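Local atomic coordinates of probable sugar kinase (Clostridium perfringens, PDB entry 3KZH), a protein that probably acts as a carbohydrate kinase of the pfkB (ribokinase-like) family, transferring phosphate to a sugar. Residues Leu142-Pro147 and Ala170-Trp175. Numbering follows the deposited sequence.
Sequences LDSDNP and AEKASW
Ser144 and Lys172 bring the two backbones nearest, their CA atoms 6.0 Å apart, where the turn that leads from strand 139-143 to helix 147-157 passes the short, weakly bonded helix 170-174. A small residue suits this place: Ser144 is buried, and its OG lies 3.3 Å from CB of Lys172. With chi1 at 56°, the hydroxyl sits between the backbone N and carbonyl carbon of its own residue, and it hydrogen-bonds to the carbonyl O of Pro167, so the buried oxygen is satisfied from the loop that also lines the glucose pocket.

Lys172 extends past Ser144 to Asp145. Bends at chi2 and chi4 turn its chain so that NZ reaches OD1 of Asp145 at 2.7 Å, a salt bridge that is also a hydrogen bond. The ammonium comes from above the carboxylate, 55° out of its plane. A long, flexible lysine is well suited here, since CB of Asp145 points away from the helix, while its carboxylate bends back towards it. A water that donates to the carbonyl O of Asp145 at 2.8 Å also accepts a weak hydrogen bond from NZ of Lys172.

Farther along, Pro147 begins helix 147-157, where a rigid ring without an N-H costs no helical bond. Its CG packs 4.3 Å from CB of Trp175, while the indole swings off from Pro147 and its NE1 donates to OE2 of Glu171 at 2.9 Å.

The contact thus joins the segments that follow the C-terminal ends of two neighbouring parallel strands, 139-143 and 162-166, of the central sheet of the ribokinase-like fold. Its chemistry is graded: a satisfied hydroxyl within, and at the solvent-facing side a charge pair whose strength solvent would be expected to temper.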
loop_
_atom_site.group_PDB
_atom_site.type_symbol
_atom_site.label_atom_id
_atom_site.label_comp_id
_atom_site.label_asym_id
_atom_site.label_seq_id
_atom_site.Cartn_x
_atom_site.Cartn_y
_atom_site.Cartn_z
ATOM N N LEU A 142 -2.600 26.564 -1.730
ATOM C CA LEU A 142 -1.402 26.210 -2.472
ATOM C C LEU A 142 -0.244 26.241 -1.497
ATOM O O LEU A 142 -0.307 26.901 -0.462
ATOM C CB LEU A 142 -1.102 27.243 -3.583
ATOM C CG LEU A 142 -1.982 27.512 -4.813
ATOM C CD1 LEU A 142 -1.360 28.585 -5.675
ATOM C CD2 LEU A 142 -2.171 26.258 -5.613
ATOM N N ASP A 143 0.798 25.489 -1.827
ATOM C CA ASP A 143 2.030 25.490 -1.057
ATOM C C ASP A 143 3.088 26.069 -2.000
ATOM O O ASP A 143 2.760 26.383 -3.142
ATOM C CB ASP A 143 2.382 24.091 -0.500
ATOM C CG ASP A 143 2.664 23.027 -1.571
ATOM O OD1 ASP A 143 2.702 23.298 -2.791
ATOM O OD2 ASP A 143 2.858 21.871 -1.145
ATOM N N SER A 144 4.341 26.142 -1.561
ATOM C CA SER A 144 5.414 26.713 -2.374
ATOM C C SER A 144 6.284 25.737 -3.189
ATOM O O SER A 144 7.446 26.039 -3.491
ATOM C CB SER A 144 6.281 27.583 -1.476
ATOM O OG SER A 144 6.752 26.803 -0.401
ATOM N N ASP A 145 5.696 24.611 -3.595
ATOM C CA ASP A 145 6.383 23.562 -4.369
ATOM C C ASP A 145 6.754 23.884 -5.819
ATOM O O ASP A 145 7.889 23.650 -6.238
ATOM C CB ASP A 145 5.556 22.275 -4.361
ATOM C CG ASP A 145 6.059 21.254 -3.357
ATOM O OD1 ASP A 145 6.405 21.634 -2.215
ATOM O OD2 ASP A 145 6.094 20.057 -3.714
ATOM N N ASN A 146 5.792 24.404 -6.576
ATOM C CA ASN A 146 5.996 24.727 -7.980
ATOM C C ASN A 146 5.702 26.216 -8.235
ATOM O O ASN A 146 4.540 26.596 -8.448
ATOM C CB ASN A 146 5.094 23.823 -8.837
ATOM C CG ASN A 146 5.600 23.650 -10.265
ATOM O OD1 ASN A 146 5.960 24.617 -10.944
ATOM N ND2 ASN A 146 5.570 22.413 -10.747
ATOM N N PRO A 147 6.754 27.077 -8.223
ATOM C CA PRO A 147 6.626 28.528 -8.453
ATOM C C PRO A 147 6.081 28.947 -9.826
ATOM O O PRO A 147 5.343 29.930 -9.923
ATOM C CB PRO A 147 8.059 29.028 -8.250
ATOM C CG PRO A 147 8.609 28.069 -7.256
ATOM C CD PRO A 147 8.139 26.761 -7.815
ATOM N N ALA A 170 11.530 28.148 4.859
ATOM C CA ALA A 170 12.142 29.463 4.605
ATOM C C ALA A 170 12.850 29.522 3.251
ATOM O O ALA A 170 12.835 30.555 2.571
ATOM C CB ALA A 170 13.114 29.791 5.697
ATOM N N GLU A 171 13.443 28.389 2.869
ATOM C CA GLU A 171 14.163 28.228 1.612
ATOM C C GLU A 171 13.164 28.295 0.461
ATOM O O GLU A 171 13.373 29.034 -0.489
ATOM C CB GLU A 171 14.914 26.886 1.614
ATOM C CG GLU A 171 16.036 26.732 0.573
ATOM C CD GLU A 171 15.559 26.192 -0.774
ATOM O OE1 GLU A 171 14.869 25.147 -0.795
ATOM O OE2 GLU A 171 15.875 26.823 -1.809
ATOM N N LYS A 172 12.067 27.549 0.579
ATOM C CA LYS A 172 11.015 27.516 -0.435
ATOM C C LYS A 172 10.263 28.841 -0.548
ATOM O O LYS A 172 9.719 29.151 -1.605
ATOM C CB LYS A 172 10.033 26.384 -0.132
ATOM C CG LYS A 172 10.416 25.036 -0.711
ATOM C CD LYS A 172 9.908 23.923 0.180
ATOM C CE LYS A 172 9.959 22.561 -0.487
ATOM N NZ LYS A 172 8.907 22.415 -1.529
ATOM N N ALA A 173 10.293 29.630 0.530
ATOM C CA ALA A 173 9.628 30.938 0.616
ATOM C C ALA A 173 10.291 32.064 -0.180
ATOM O O ALA A 173 9.609 32.982 -0.640
ATOM C CB ALA A 173 9.470 31.354 2.079
ATOM N N SER A 174 11.611 31.980 -0.354
ATOM C CA SER A 174 12.380 32.982 -1.107
ATOM C C SER A 174 12.108 32.918 -2.606
ATOM O O SER A 174 12.248 33.918 -3.313
ATOM C CB SER A 174 13.885 32.840 -0.832
ATOM O OG SER A 174 14.367 31.545 -1.148
ATOM N N TRP A 175 11.664 31.748 -3.060
ATOM C CA TRP A 175 11.349 31.506 -4.462
ATOM C C TRP A 175 9.970 31.985 -4.893
ATOM O O TRP A 175 9.675 32.024 -6.090
ATOM C CB TRP A 175 11.524 30.017 -4.802
ATOM C CG TRP A 175 12.941 29.563 -4.636
ATOM C CD1 TRP A 175 13.474 28.948 -3.539
ATOM C CD2 TRP A 175 14.034 29.812 -5.529
ATOM N NE1 TRP A 175 14.837 28.823 -3.673
ATOM C CE2 TRP A 175 15.212 29.349 -4.880
ATOM C CE3 TRP A 175 14.143 30.406 -6.807
ATOM C CZ2 TRP A 175 16.491 29.445 -5.475
ATOM C CZ3 TRP A 175 15.423 30.504 -7.405
ATOM C CH2 TRP A 175 16.579 30.031 -6.726
HETATM O O HOH W 1 10.065 23.795 -4.464
#